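Uncharacterized protein (Bacteroides ovatus CL02T12C04, PDB 6PTM) is an exo-carrageenase of glycoside hydrolase family 42, which probably releases sugar units from the chain ends of carrageenan. Local coordinates at residues A85-D88 with E89-D93; E134-A137 with V138-E142; S343-G346 with P347-M350; I642-N645 with E646-K649. One frame throughout, in Å; residues are numbered along the deposited sequence.

Interaction 1 (A85-D88 with E89-D93); sequences AKWD and ENNID
Glu89 and Asn90 bond back to Ala85 and Lys86 in the final turn of helix 69-90, and the chain then bends through Asn91, at the N-cap position, into helix 92-100: a helix-to-helix junction with Asn91 as the hinge. Two i to i+4 bonds close this turn, from Glu89 N to Ala85 O at 2.8 Å and from Asn90 N to Lys86 O at 3.1 Å. One residue on, the turn tightens, and Asn91 N reaches Asp88 O from above its carbonyl plane.

The side chain of Asn91 folds back over Trp87 instead of capping the helix it precedes. Its amide lies almost flat on the indole, the two planes 11° apart, while Asn91 CB sits 3.6 Å from the centroid of the six-membered ring of Trp87 as a CH-pi contact. The CG of Trp87 stands anti to the backbone nitrogen of that residue (chi1 -166°), which carries the indole forward along the helix to lie under the bend. Lys86 and Glu89 run side by side in a weak salt bridge, but each has a stronger partner, Glu44 for the lysine and Arg121 for the glutamate. Asp88 faces helix 109-139, pairs with Arg511 and receives a bond from Asn95 of the next helix. What fixes the amide's rotation is a nearly straight bond from Asn91 ND2 to Trp87 O, 2.9 Å long.

Interaction 2 (E134-A137 with V138-E142); sequences ELEA and VMRGE
Ala137 and Glu142 close a Schellman motif at the C-terminal end of helix 109-139: Glu142 N bonds to Ala137 O at 2.9 Å, Gly141 N bonds to Val138 O, and Gly141 takes a positive phi of 76°, a conformation that suits glycine. Up to this point the helix is regular, with Val138 N on Glu134 O and Met139 N on Leu135 O.

The tight side is apolar. Met139 doubles back along the helix, its CG 3.2 Å from Leu135 O, and its SD crosses Leu135 at a slant, 4.0 Å from CG of that residue. The leucine is buried; it and Met139 both rest on Leu57 of helix 44-63, so this face joins the helix end to its neighbour in the N-terminal bundle. Val138 lies farther round, with CG2 over Glu134 O and its side chain against Ile66.

The solvent side is looser and polar. In one of the two deposited conformers of Glu136, its side chain lies alongside Arg140, pointing the same way, with the flat groups 30° apart. There Glu136 OE1 forms a weak salt bridge, 3.3 Å to Arg140 NH2, coming to the guanidinium edge, near its plane. The second conformer suggests that the pair is not rigidly held. Glu134 turns to Lys70 instead. Beyond the glycine, the extended side chain of Glu142 comes back against the helix end, placing OE1 3.6 Å from Ala137 CB.

Interaction 3 (S343-G346 with P347-M350); sequences SVDG and PRIM
Arg348 folds back along the chain and meets Asp345 with the NH1/NH2 end of its guanidinium and the carbonyl of Gly346 with the outer side of NH1. Its NH1 and NH2 both close on a single oxygen, Asp345 OD1, at 2.7 and 2.8 Å, an end-on grip in which two nitrogens share one acceptor. The carboxylate does not lie flat against the guanidinium: the planes are 57° apart. NH2 meets OD1 nearly in line with its C-O bond, whereas NH1 comes from above the carboxylate plane, 41° out of it. Seen from the arginine, the oxygen lies close to the guanidinium plane for both bonds.

The same Arg348 NH1 also donates to Gly346 O, 2.7 Å away, with the nitrogen in the carbonyl plane and the oxygen in the guanidinium plane. A bend at chi2 of Arg348 (52°) swings the chain back past Pro347, so that this short ring of contacts can close. Pro347 itself leans on Met359 of helix 358-385.

The turn belongs to the surface loop between helices 327-334 and 358-385, within the stretch related to beta-galactosidases. Outside it, Arg348 forms a salt bridge with Glu310 and a cation-pi contact with Tyr313, both on helix 310-324, which tie the loop to that helix. With two carboxylates and a backbone carbonyl around it, the guanidinium is probably firmly cationic; three bonds to Asp345 and Gly346, using both sides of NH1, hold its orientation together with the Glu310 salt bridge at NH2.

Interaction 4 (I642-N645 with E646-K649); sequences IIDN and ESFK
Asp644 OD1 gathers the polar contacts of this turn. It accepts Ser647 OG at 2.7 Å on its syn side and Glu646 N at 3.2 Å from the opposite face of the carboxylate, well above the plane. The bond from Glu646 N makes this an Asx turn, and the Ser647 hydroxyl reinforces it where the chain bends on leaving strand 640-643. Asp644 CG is tucked between its own nitrogen and carbonyl carbon (chi1 66°), which turns the carboxylate forward into the bend.

The other oxygen, Asp644 OD2, accepts a hydrogen bond from a water at 2.5 Å, and that water also donates to Glu646 OE2 at 2.6 Å. The water bridges Asp644 OD2 and Glu646 OE2, only 4.3 Å apart, a proximity that probably would be costly without it and without Lys619, which pairs with Glu646 and gives its backbone NH to Asp644. Lys649 swings back over the turn, its NZ making a weak bond to Asn645 O.

On the apolar side, Ile643 CD1 lies 3.8 Å from Phe648 CD2, the two side chains crossing at a slant, and Ile643 CG1 packs on Ser647 CB. The turn sits at the C-terminal end of an inner strand of a parallel five-stranded sheet: strand 640-643 bonds to strand 614-617 on one side and strand 667-670 on the other, Val617 touches Ile643, Ser647 and Phe648, and Ser647 OG is bonded by Thr620 N from the loop after strand 614-617.

How the interactions relate
The four contacts are separate local turns, in series along the chain, and none touches another. Interactions 1 and 2 share the N-terminal helical bundle: helix 109-139, which ends in interaction 2, also packs along interaction 1 through Glu120 and Arg121, though their centres are 37 Å apart. Interaction 3 lies in the stretch related to beta-galactosidases, and interaction 4 follows the end of strand 640-643 in a separate parallel sheet; their nearest atoms are about 22 Å apart. Interactions 2 and 3, on opposite sides of the chain's centre, are the most distant pair, 70 Å between centres. Each centre lies 30 to 36 Å from that of the chain, and no bound ligand marks an active site near them.

Interaction 1 (A85-D88 with E89-D93)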
loop_
_atom_site.group_PDB
_atom_site.type_symbol
_atom_site.label_atom_id
_atom_site.label_comp_id
_atom_site.label_asym_id
_atom_site.label_seq_id
_atom_site.Cartn_x
_atom_site.Cartn_y
_atom_site.Cartn_z
ATOM N N ALA A 85 -4.069 30.166 -5.764
ATOM C CA ALA A 85 -5.133 30.960 -5.135
ATOM C C ALA A 85 -5.512 32.127 -6.070
ATOM O O ALA A 85 -6.710 32.419 -6.173
ATOM C CB ALA A 85 -4.703 31.461 -3.790
ATOM N N LYS A 86 -4.536 32.756 -6.717
ATOM C CA LYS A 86 -4.774 33.865 -7.682
ATOM C C LYS A 86 -5.576 33.308 -8.863
ATOM O O LYS A 86 -6.561 33.918 -9.243
ATOM C CB LYS A 86 -3.449 34.488 -8.149
ATOM C CG LYS A 86 -3.586 35.799 -8.916
ATOM C CD LYS A 86 -4.585 36.742 -8.269
ATOM C CE LYS A 86 -4.190 38.197 -8.286
ATOM N NZ LYS A 86 -4.517 38.808 -6.975
ATOM N N TRP A 87 -5.190 32.161 -9.410
ATOM C CA TRP A 87 -6.024 31.464 -10.416
ATOM C C TRP A 87 -7.422 31.245 -9.846
ATOM O O TRP A 87 -8.388 31.626 -10.519
ATOM C CB TRP A 87 -5.411 30.152 -10.881
ATOM C CG TRP A 87 -6.089 29.659 -12.112
ATOM C CD1 TRP A 87 -5.775 29.985 -13.397
ATOM C CD2 TRP A 87 -7.253 28.818 -12.174
ATOM N NE1 TRP A 87 -6.637 29.362 -14.259
ATOM C CE2 TRP A 87 -7.559 28.644 -13.540
ATOM C CE3 TRP A 87 -8.047 28.183 -11.217
ATOM C CZ2 TRP A 87 -8.626 27.853 -13.972
ATOM C CZ3 TRP A 87 -9.081 27.378 -11.638
ATOM C CH2 TRP A 87 -9.374 27.231 -13.001
ATOM N N ASP A 88 -7.543 30.756 -8.618
ATOM C CA ASP A 88 -8.877 30.437 -8.071
ATOM C C ASP A 88 -9.706 31.737 -8.012
ATOM O O ASP A 88 -10.901 31.715 -8.348
ATOM C CB ASP A 88 -8.796 29.683 -6.737
ATOM C CG ASP A 88 -8.135 28.308 -6.819
ATOM O OD1 ASP A 88 -8.292 27.656 -7.870
ATOM O OD2 ASP A 88 -7.463 27.886 -5.820
ATOM N N GLU A 89 -9.109 32.819 -7.547
ATOM C CA GLU A 89 -9.792 34.126 -7.369
ATOM C C GLU A 89 -10.312 34.590 -8.734
ATOM O O GLU A 89 -11.382 35.145 -8.765
ATOM C CB GLU A 89 -8.811 35.119 -6.747
ATOM C CG GLU A 89 -9.383 36.491 -6.468
ATOM C CD GLU A 89 -8.276 37.515 -6.277
ATOM O OE1 GLU A 89 -7.219 37.183 -5.698
ATOM O OE2 GLU A 89 -8.446 38.635 -6.758
ATOM N N ASN A 90 -9.579 34.322 -9.823
ATOM C CA ASN A 90 -9.906 34.817 -11.191
ATOM C C ASN A 90 -10.790 33.826 -11.953
ATOM O O ASN A 90 -11.219 34.185 -13.062
ATOM C CB ASN A 90 -8.663 35.100 -12.027
ATOM C CG ASN A 90 -7.917 36.312 -11.529
ATOM O OD1 ASN A 90 -8.513 37.213 -10.948
ATOM N ND2 ASN A 90 -6.613 36.323 -11.730
ATOM N N ASN A 91 -11.073 32.646 -11.409
ATOM C CA ASN A 91 -11.800 31.589 -12.155
ATOM C C ASN A 91 -12.844 30.974 -11.228
ATOM O O ASN A 91 -12.895 29.728 -11.172
ATOM C CB ASN A 91 -10.802 30.585 -12.737
ATOM C CG ASN A 91 -9.916 31.202 -13.800
ATOM O OD1 ASN A 91 -10.279 31.197 -14.975
ATOM N ND2 ASN A 91 -8.776 31.745 -13.412
ATOM N N ILE A 92 -13.621 31.803 -10.509
ATOM C CA ILE A 92 -14.638 31.312 -9.527
ATOM C C ILE A 92 -15.540 30.284 -10.228
ATOM O O ILE A 92 -15.900 29.224 -9.600
ATOM C CB ILE A 92 -15.499 32.442 -8.912
ATOM C CG1 ILE A 92 -14.717 33.579 -8.232
ATOM C CG2 ILE A 92 -16.526 31.828 -7.958
ATOM C CD1 ILE A 92 -13.613 33.144 -7.321
ATOM N N ASP A 93 -15.957 30.612 -11.458
ATOM C CA ASP A 93 -16.967 29.836 -12.232
ATOM C C ASP A 93 -16.423 28.418 -12.442
ATOM O O ASP A 93 -17.162 27.430 -12.216
ATOM C CB ASP A 93 -17.288 30.536 -13.558
ATOM C CG ASP A 93 -18.019 31.878 -13.427
ATOM O OD1 ASP A 93 -18.543 32.194 -12.318
ATOM O OD2 ASP A 93 -18.070 32.606 -14.441
#

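Interaction 2 (E134-A137 with V138-E142)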
loop_
_atom_site.group_PDB
_atom_site.type_symbol
_atom_site.label_atom_id
_atom_site.label_comp_id
_atom_site.label_asym_id
_atom_site.label_seq_id
_atom_site.Cartn_x
_atom_site.Cartn_y
_atom_site.Cartn_z
ATOM N N GLU A 134 9.163 27.505 14.246
ATOM C CA GLU A 134 10.071 26.357 14.363
ATOM C C GLU A 134 11.504 26.830 14.112
ATOM O O GLU A 134 12.387 26.541 14.944
ATOM C CB GLU A 134 9.731 25.210 13.409
ATOM C CG GLU A 134 10.688 24.032 13.610
ATOM C CD GLU A 134 10.337 22.747 12.885
ATOM O OE1 GLU A 134 9.309 22.736 12.224
ATOM O OE2 GLU A 134 11.148 21.776 12.939
ATOM N N LEU A 135 11.760 27.493 12.990
ATOM C CA LEU A 135 13.151 27.882 12.637
ATOM C C LEU A 135 13.744 28.840 13.693
ATOM O O LEU A 135 14.952 28.683 13.989
ATOM C CB LEU A 135 13.146 28.488 11.234
ATOM C CG LEU A 135 14.515 28.690 10.596
ATOM C CD1 LEU A 135 15.371 27.432 10.647
ATOM C CD2 LEU A 135 14.352 29.180 9.154
ATOM N N GLU A 136 12.969 29.776 14.233
ATOM C CA GLU A 136 13.478 30.697 15.288
ATOM C C GLU A 136 13.898 29.877 16.516
ATOM O O GLU A 136 14.958 30.188 17.064
ATOM C CB GLU A 136 12.440 31.760 15.621
ATOM C CG GLU A 136 12.186 32.716 14.468
ATOM C CD GLU A 136 12.695 34.129 14.688
ATOM O OE1 GLU A 136 13.780 34.276 15.314
ATOM O OE2 GLU A 136 12.013 35.065 14.232
ATOM N N ALA A 137 13.152 28.839 16.889
ATOM C CA ALA A 137 13.514 27.931 17.993
ATOM C C ALA A 137 14.791 27.164 17.648
ATOM O O ALA A 137 15.626 26.955 18.552
ATOM C CB ALA A 137 12.355 27.000 18.292
ATOM N N VAL A 138 14.891 26.666 16.414
ATOM C CA VAL A 138 16.105 25.949 15.958
ATOM C C VAL A 138 17.299 26.921 16.020
ATOM O O VAL A 138 18.355 26.516 16.521
ATOM C CB VAL A 138 15.933 25.344 14.563
ATOM C CG1 VAL A 138 17.261 24.835 14.043
ATOM C CG2 VAL A 138 14.882 24.229 14.556
ATOM N N MET A 139 17.146 28.154 15.566
ATOM C CA MET A 139 18.281 29.113 15.547
ATOM C C MET A 139 18.712 29.431 16.981
ATOM O O MET A 139 19.887 29.631 17.179
ATOM C CB MET A 139 17.923 30.386 14.788
ATOM C CG MET A 139 17.696 30.109 13.327
ATOM S SD MET A 139 16.751 31.415 12.566
ATOM C CE MET A 139 18.053 32.648 12.471
ATOM N N ARG A 140 17.814 29.375 17.957
ATOM C CA ARG A 140 18.125 29.691 19.376
ATOM C C ARG A 140 18.578 28.469 20.155
ATOM O O ARG A 140 18.667 28.589 21.351
ATOM C CB ARG A 140 16.889 30.249 20.075
ATOM C CG ARG A 140 16.518 31.619 19.532
ATOM C CD ARG A 140 15.223 32.191 20.088
ATOM N NE ARG A 140 14.891 33.227 19.123
ATOM C CZ ARG A 140 15.324 34.492 19.174
ATOM N NH1 ARG A 140 16.068 34.911 20.188
ATOM N NH2 ARG A 140 14.987 35.345 18.221
ATOM N N GLY A 141 18.720 27.314 19.532
ATOM C CA GLY A 141 19.191 26.109 20.225
ATOM C C GLY A 141 18.126 25.472 21.090
ATOM O O GLY A 141 18.505 24.620 21.898
ATOM N N GLU A 142 16.841 25.802 20.905
ATOM C CA GLU A 142 15.734 25.330 21.780
ATOM C C GLU A 142 15.133 24.014 21.255
ATOM O O GLU A 142 14.494 23.339 22.040
ATOM C CB GLU A 142 14.625 26.372 21.859
ATOM C CG GLU A 142 15.031 27.643 22.563
ATOM C CD GLU A 142 14.099 28.815 22.264
ATOM O OE1 GLU A 142 13.164 28.666 21.416
ATOM O OE2 GLU A 142 14.331 29.900 22.841
#

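Interaction 3 (S343-G346 with P347-M350)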
loop_
_atom_site.group_PDB
_atom_site.type_symbol
_atom_site.label_atom_id
_atom_site.label_comp_id
_atom_site.label_asym_id
_atom_site.label_seq_id
_atom_site.Cartn_x
_atom_site.Cartn_y
_atom_site.Cartn_z
ATOM N N SER A 343 -14.453 -31.685 -22.804
ATOM C CA SER A 343 -15.933 -31.567 -22.782
ATOM C C SER A 343 -16.395 -30.666 -21.636
ATOM O O SER A 343 -17.516 -30.285 -21.647
ATOM C CB SER A 343 -16.594 -32.898 -22.703
ATOM O OG SER A 343 -16.118 -33.707 -23.779
ATOM N N VAL A 344 -15.541 -30.289 -20.693
ATOM C CA VAL A 344 -16.032 -29.390 -19.617
ATOM C C VAL A 344 -16.588 -28.142 -20.295
ATOM O O VAL A 344 -15.910 -27.606 -21.218
ATOM C CB VAL A 344 -14.929 -29.076 -18.603
ATOM C CG1 VAL A 344 -15.412 -28.105 -17.531
ATOM C CG2 VAL A 344 -14.412 -30.369 -17.996
ATOM N N ASP A 345 -17.799 -27.719 -19.912
ATOM C CA ASP A 345 -18.497 -26.626 -20.644
ATOM C C ASP A 345 -19.488 -25.932 -19.714
ATOM O O ASP A 345 -20.578 -25.620 -20.175
ATOM C CB ASP A 345 -19.146 -27.142 -21.941
ATOM C CG ASP A 345 -19.215 -26.090 -23.041
ATOM O OD1 ASP A 345 -18.440 -25.115 -22.991
ATOM O OD2 ASP A 345 -20.016 -26.262 -23.952
ATOM N N GLY A 346 -19.069 -25.654 -18.480
ATOM C CA GLY A 346 -19.804 -24.824 -17.511
ATOM C C GLY A 346 -19.842 -23.346 -17.899
ATOM O O GLY A 346 -19.329 -22.905 -18.921
ATOM N N PRO A 347 -20.544 -22.546 -17.078
ATOM C CA PRO A 347 -20.696 -21.129 -17.332
ATOM C C PRO A 347 -19.345 -20.398 -17.304
ATOM O O PRO A 347 -18.424 -20.799 -16.570
ATOM C CB PRO A 347 -21.631 -20.605 -16.223
ATOM C CG PRO A 347 -21.903 -21.784 -15.283
ATOM C CD PRO A 347 -21.307 -23.024 -15.914
ATOM N N ARG A 348 -19.242 -19.391 -18.155
ATOM C CA ARG A 348 -18.055 -18.498 -18.290
ATOM C C ARG A 348 -18.077 -17.364 -17.245
ATOM O O ARG A 348 -17.176 -16.545 -17.248
ATOM C CB ARG A 348 -18.023 -17.889 -19.690
ATOM C CG ARG A 348 -17.326 -18.771 -20.721
ATOM C CD ARG A 348 -17.846 -20.192 -20.779
ATOM N NE ARG A 348 -17.454 -20.839 -22.023
ATOM C CZ ARG A 348 -17.657 -22.118 -22.307
ATOM N NH1 ARG A 348 -18.208 -22.926 -21.424
ATOM N NH2 ARG A 348 -17.277 -22.590 -23.485
ATOM N N ILE A 349 -19.095 -17.302 -16.402
ATOM C CA ILE A 349 -19.224 -16.330 -15.287
ATOM C C ILE A 349 -19.899 -17.078 -14.140
ATOM O O ILE A 349 -20.699 -17.975 -14.441
ATOM C CB ILE A 349 -20.012 -15.095 -15.768
ATOM C CG1 ILE A 349 -19.856 -13.931 -14.786
ATOM C CG2 ILE A 349 -21.488 -15.444 -16.011
ATOM C CD1 ILE A 349 -20.146 -12.590 -15.396
ATOM N N MET A 350 -19.549 -16.753 -12.891
ATOM C CA MET A 350 -20.064 -17.422 -11.706
ATOM C C MET A 350 -21.265 -16.624 -11.163
ATOM O O MET A 350 -21.408 -15.394 -11.444
ATOM C CB MET A 350 -18.990 -17.537 -10.625
ATOM C CG MET A 350 -17.852 -18.473 -10.989
ATOM S SD MET A 350 -18.389 -20.172 -11.072
ATOM C CE MET A 350 -18.602 -20.301 -12.840
#

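Interaction 4 (I642-N645 with E646-K649)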
loop_
_atom_site.group_PDB
_atom_site.type_symbol
_atom_site.label_atom_id
_atom_site.label_comp_id
_atom_site.label_asym_id
_atom_site.label_seq_id
_atom_site.Cartn_x
_atom_site.Cartn_y
_atom_site.Cartn_z
ATOM N N ILE A 642 -1.300 -22.432 17.649
ATOM C CA ILE A 642 -2.481 -22.107 18.488
ATOM C C ILE A 642 -3.673 -22.100 17.555
ATOM O O ILE A 642 -3.692 -21.280 16.630
ATOM C CB ILE A 642 -2.313 -20.780 19.251
ATOM C CG1 ILE A 642 -1.081 -20.797 20.159
ATOM C CG2 ILE A 642 -3.576 -20.465 20.040
ATOM C CD1 ILE A 642 -0.566 -19.433 20.492
ATOM N N ILE A 643 -4.607 -23.011 17.778
ATOM C CA ILE A 643 -5.710 -23.279 16.819
ATOM C C ILE A 643 -7.016 -23.308 17.591
ATOM O O ILE A 643 -6.993 -23.754 18.779
ATOM C CB ILE A 643 -5.471 -24.565 16.001
ATOM C CG1 ILE A 643 -6.488 -24.724 14.869
ATOM C CG2 ILE A 643 -5.427 -25.810 16.873
ATOM C CD1 ILE A 643 -6.016 -25.651 13.781
ATOM N N ASP A 644 -8.077 -22.804 16.957
ATOM C CA ASP A 644 -9.431 -22.788 17.557
ATOM C C ASP A 644 -10.094 -24.137 17.260
ATOM O O ASP A 644 -9.413 -25.020 16.743
ATOM C CB ASP A 644 -10.240 -21.557 17.158
ATOM C CG ASP A 644 -10.606 -21.451 15.694
ATOM O OD1 ASP A 644 -10.376 -22.414 14.980
ATOM O OD2 ASP A 644 -11.109 -20.380 15.281
ATOM N N ASN A 645 -11.357 -24.299 17.631
ATOM C CA ASN A 645 -12.092 -25.585 17.470
ATOM C C ASN A 645 -12.650 -25.682 16.046
ATOM O O ASN A 645 -12.948 -26.782 15.618
ATOM C CB ASN A 645 -13.178 -25.739 18.538
ATOM C CG ASN A 645 -12.583 -25.956 19.911
ATOM O OD1 ASN A 645 -12.844 -25.179 20.826
ATOM N ND2 ASN A 645 -11.733 -26.955 20.041
ATOM N N GLU A 646 -12.715 -24.578 15.313
ATOM C CA GLU A 646 -13.431 -24.517 14.023
ATOM C C GLU A 646 -12.468 -24.730 12.844
ATOM O O GLU A 646 -12.966 -25.000 11.760
ATOM C CB GLU A 646 -14.125 -23.166 13.843
ATOM C CG GLU A 646 -14.906 -22.670 15.048
ATOM C CD GLU A 646 -15.532 -21.315 14.761
ATOM O OE1 GLU A 646 -16.113 -21.175 13.685
ATOM O OE2 GLU A 646 -15.386 -20.389 15.570
ATOM N N SER A 647 -11.147 -24.662 13.018
ATOM C CA SER A 647 -10.216 -24.573 11.864
ATOM C C SER A 647 -9.770 -25.949 11.333
ATOM O O SER A 647 -9.788 -26.948 12.069
ATOM C CB SER A 647 -9.083 -23.683 12.218
ATOM O OG SER A 647 -9.577 -22.366 12.361
ATOM N N PHE A 648 -9.364 -26.008 10.064
ATOM C CA PHE A 648 -8.727 -27.204 9.462
ATOM C C PHE A 648 -9.640 -28.429 9.581
ATOM O O PHE A 648 -9.123 -29.478 9.858
ATOM C CB PHE A 648 -7.382 -27.455 10.153
ATOM C CG PHE A 648 -6.286 -26.477 9.803
ATOM C CD1 PHE A 648 -6.517 -25.361 9.006
ATOM C CD2 PHE A 648 -4.998 -26.688 10.270
ATOM C CE1 PHE A 648 -5.478 -24.500 8.674
ATOM C CE2 PHE A 648 -3.965 -25.828 9.930
ATOM C CZ PHE A 648 -4.198 -24.749 9.114
ATOM N N LYS A 649 -10.932 -28.298 9.285
ATOM C CA LYS A 649 -11.942 -29.400 9.331
ATOM C C LYS A 649 -12.135 -30.025 7.953
ATOM O O LYS A 649 -12.363 -31.224 7.904
ATOM C CB LYS A 649 -13.321 -28.881 9.736
ATOM C CG LYS A 649 -13.377 -28.245 11.110
ATOM C CD LYS A 649 -12.772 -29.126 12.171
ATOM C CE LYS A 649 -13.320 -28.804 13.542
ATOM N NZ LYS A 649 -12.434 -29.339 14.599
HETATM O O HOH W 1 -13.071 -19.906 16.753
#